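Local coordinates for protein (S)-ureidoglycine--glyoxylate transaminase (Bacillus subtilis, PDB 3ISL) that transfers the amino group of (S)-ureidoglycine to glyoxylate in purine catabolism, yielding oxalurate and glycine with the help of pyridoxal 5'-phosphate, at residues A[73-78]-A[99-104]. Numbering follows the deposited sequence.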
ATOM      1  N   ALA A  73       5.848  -5.844  -2.659  1.00 26.05           N
ATOM      2  CA  ALA A  73       6.515  -4.913  -1.744  1.00 27.01           C
ATOM      3  C   ALA A  73       6.840  -5.685  -0.455  1.00 27.91           C
ATOM      4  O   ALA A  73       7.849  -5.403   0.179  1.00 28.40           O
ATOM      5  CB  ALA A  73       5.606  -3.735  -1.432  1.00 25.47           C
ATOM      6  N   GLY A  74       5.953  -6.603  -0.050  1.00 25.41           N
ATOM      7  CA  GLY A  74       6.238  -7.459   1.081  1.00 26.09           C
ATOM      8  C   GLY A  74       7.468  -8.307   0.817  1.00 26.14           C
ATOM      9  O   GLY A  74       8.337  -8.445   1.664  1.00 24.20           O
ATOM     10  N   ILE A  75       7.511  -8.915  -0.366  1.00 26.95           N
ATOM     11  CA  ILE A  75       8.644  -9.730  -0.754  1.00 26.16           C
ATOM     12  C   ILE A  75       9.943  -8.905  -0.785  1.00 26.63           C
ATOM     13  O   ILE A  75      10.973  -9.334  -0.268  1.00 25.55           O
ATOM     14  CB  ILE A  75       8.410 -10.348  -2.124  1.00 26.81           C
ATOM     15  CG1 ILE A  75       7.190 -11.316  -2.079  1.00 26.99           C
ATOM     16  CG2 ILE A  75       9.754 -10.994  -2.620  1.00 26.20           C
ATOM     17  CD1 ILE A  75       6.819 -11.920  -3.496  1.00 25.77           C
ATOM     18  N   GLU A  76       9.879  -7.716  -1.397  1.00 26.15           N
ATOM     19  CA  GLU A  76      10.997  -6.813  -1.453  1.00 26.42           C
ATOM     20  C   GLU A  76      11.501  -6.378  -0.059  1.00 27.37           C
ATOM     21  O   GLU A  76      12.740  -6.388   0.195  1.00 26.81           O
ATOM     22  CB  GLU A  76      10.690  -5.605  -2.381  1.00 26.62           C
ATOM     23  CG  GLU A  76      11.908  -4.633  -2.531  1.00 26.68           C
ATOM     24  CD  GLU A  76      11.786  -3.705  -3.725  1.00 30.91           C
ATOM     25  OE1 GLU A  76      12.545  -2.725  -3.799  1.00 34.56           O
ATOM     26  OE2 GLU A  76      10.950  -3.959  -4.615  1.00 33.85           O
ATOM     27  N   ALA A  77      10.578  -6.051   0.852  1.00 27.56           N
ATOM     28  CA  ALA A  77      10.984  -5.621   2.203  1.00 27.47           C
ATOM     29  C   ALA A  77      11.747  -6.760   2.908  1.00 27.50           C
ATOM     30  O   ALA A  77      12.795  -6.519   3.510  1.00 26.56           O
ATOM     31  CB  ALA A  77       9.797  -5.152   3.040  1.00 28.12           C
ATOM     32  N   VAL A  78      11.241  -8.000   2.822  1.00 26.86           N
ATOM     33  CA  VAL A  78      11.970  -9.106   3.419  1.00 25.51           C
ATOM     34  C   VAL A  78      13.345  -9.207   2.729  1.00 26.24           C
ATOM     35  O   VAL A  78      14.369  -9.163   3.409  1.00 26.19           O
ATOM     36  CB  VAL A  78      11.207 -10.434   3.384  1.00 25.58           C
ATOM     37  CG1 VAL A  78      12.126 -11.588   3.875  1.00 25.85           C
ATOM     38  CG2 VAL A  78       9.914 -10.374   4.261  1.00 22.31           C
ATOM     39  N   TYR A  99      11.546 -15.230 -11.379  1.00 26.40           N
ATOM     40  CA  TYR A  99      12.285 -14.089 -11.955  1.00 27.12           C
ATOM     41  C   TYR A  99      12.072 -12.756 -11.244  1.00 27.35           C
ATOM     42  O   TYR A  99      12.970 -11.911 -11.242  1.00 26.27           O
ATOM     43  CB  TYR A  99      11.937 -13.936 -13.426  1.00 28.55           C
ATOM     44  CG  TYR A  99      12.400 -15.159 -14.198  1.00 31.93           C
ATOM     45  CD1 TYR A  99      13.753 -15.465 -14.291  1.00 29.63           C
ATOM     46  CD2 TYR A  99      11.489 -15.990 -14.839  1.00 33.72           C
ATOM     47  CE1 TYR A  99      14.195 -16.588 -14.985  1.00 35.53           C
ATOM     48  CE2 TYR A  99      11.928 -17.112 -15.543  1.00 36.92           C
ATOM     49  CZ  TYR A  99      13.281 -17.413 -15.601  1.00 34.43           C
ATOM     50  OH  TYR A  99      13.719 -18.536 -16.287  1.00 37.93           O
ATOM     51  N   LEU A 100      10.910 -12.554 -10.630  1.00 25.36           N
ATOM     52  CA  LEU A 100      10.798 -11.382  -9.800  1.00 26.11           C
ATOM     53  C   LEU A 100      11.720 -11.476  -8.574  1.00 25.80           C
ATOM     54  O   LEU A 100      12.323 -10.499  -8.167  1.00 25.02           O
ATOM     55  CB  LEU A 100       9.347 -11.241  -9.315  1.00 27.28           C
ATOM     56  CG  LEU A 100       8.879 -10.144  -8.383  1.00 29.73           C
ATOM     57  CD1 LEU A 100       9.042  -8.753  -9.010  1.00 32.86           C
ATOM     58  CD2 LEU A 100       7.341 -10.474  -7.997  1.00 32.89           C
ATOM     59  N   LEU A 101      11.813 -12.655  -7.963  1.00 25.51           N
ATOM     60  CA  LEU A 101      12.722 -12.801  -6.842  1.00 26.56           C
ATOM     61  C   LEU A 101      14.152 -12.469  -7.288  1.00 26.75           C
ATOM     62  O   LEU A 101      14.883 -11.845  -6.529  1.00 25.83           O
ATOM     63  CB  LEU A 101      12.712 -14.245  -6.309  1.00 27.25           C
ATOM     64  CG  LEU A 101      11.421 -14.766  -5.681  1.00 27.62           C
ATOM     65  CD1 LEU A 101      11.732 -16.181  -5.172  1.00 22.32           C
ATOM     66  CD2 LEU A 101      10.881 -13.842  -4.569  1.00 25.59           C
ATOM     67  N   THR A 102      14.557 -12.901  -8.501  1.00 27.77           N
ATOM     68  CA  THR A 102      15.939 -12.669  -8.905  1.00 29.28           C
ATOM     69  C   THR A 102      16.179 -11.172  -9.177  1.00 29.07           C
ATOM     70  O   THR A 102      17.224 -10.606  -8.816  1.00 29.31           O
ATOM     71  CB  THR A 102      16.454 -13.581 -10.083  1.00 30.70           C
ATOM     72  OG1 THR A 102      15.953 -13.125 -11.340  1.00 35.85           O
ATOM     73  CG2 THR A 102      16.096 -15.032  -9.899  1.00 28.32           C
ATOM     74  N   GLU A 103      15.201 -10.534  -9.796  1.00 27.98           N
ATOM     75  CA  GLU A 103      15.224  -9.075  -9.985  1.00 29.74           C
ATOM     76  C   GLU A 103      15.487  -8.288  -8.702  1.00 28.65           C
ATOM     77  O   GLU A 103      16.386  -7.453  -8.639  1.00 28.41           O
ATOM     78  CB  GLU A 103      13.867  -8.663 -10.517  1.00 30.50           C
ATOM     79  CG  GLU A 103      13.753  -8.696 -11.958  1.00 35.63           C
ATOM     80  CD  GLU A 103      14.306  -7.441 -12.490  1.00 43.47           C
ATOM     81  OE1 GLU A 103      14.178  -6.461 -11.716  1.00 47.93           O
ATOM     82  OE2 GLU A 103      14.878  -7.433 -13.612  1.00 42.90           O
ATOM     83  N   ILE A 104      14.659  -8.552  -7.700  1.00 28.50           N
ATOM     84  CA  ILE A 104      14.754  -7.912  -6.398  1.00 28.14           C
ATOM     85  C   ILE A 104      16.121  -8.174  -5.751  1.00 28.61           C
ATOM     86  O   ILE A 104      16.811  -7.234  -5.315  1.00 27.88           O
ATOM     87  CB  ILE A 104      13.581  -8.384  -5.480  1.00 27.23           C
ATOM     88  CG1 ILE A 104      12.251  -7.773  -5.949  1.00 26.14           C
ATOM     89  CG2 ILE A 104      13.836  -7.943  -4.082  1.00 27.55           C
ATOM     90  CD1 ILE A 104      11.015  -8.566  -5.577  1.00 26.91           C
TER
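Ile75 and Ile104 face each other between two helices, and the contact illustrates how a few branched aliphatic side chains can join neighbouring helices over one face of a sheet. The apolar part centres on a single methyl, CG2 of Ile75, which meets two partners from the other helix. It lies 3.6 Å from CD2 of Leu101 and 4.0 Å from CD1 of Ile104, and both of these side chains run roughly perpendicular to that of Ile75. A chi1 of -63° sets CG1 of Ile75 beside the backbone N and leaves CG2 anti to it, pointing that methyl across to the second helix. Leu101, its CB not aimed at the first helix, closes the distance with its CD2 branch.

Ile104 has the same branching and uses both arms: CD1 goes to Ile75, whereas CG2 rests against the backbone of the first helix, 4.0 Å from CA of Glu76, and against the aliphatic CG of that glutamate at 4.1 Å. Here the CA atoms of Glu76 and Ile104 are 6.3 Å apart, although the segment axes stay 10.4 Å from each other and cross at -44°.

Helices 71-82 and 96-107 belong to the cofactor-binding domain of a class-V, fold type I aminotransferase, where Leu101 also packs on Ile91 of strand 88-93 and Ile75 on Ile193 and Asp172. The Ile75 side chain lies about 4 Å from the bound pyridoxal 5'-phosphate, so the contact adjoins the active site.

Among the four side chains that touch, Glu76 alone has a polar end. Its extended chain carries the buried carboxylate to the dimer interface, where OE1 is hydrogen-bonded to Tyr108 OH of its own chain and to Ser246 OG of the second subunit, and OE2 accepts from Tyr248 N of that subunit.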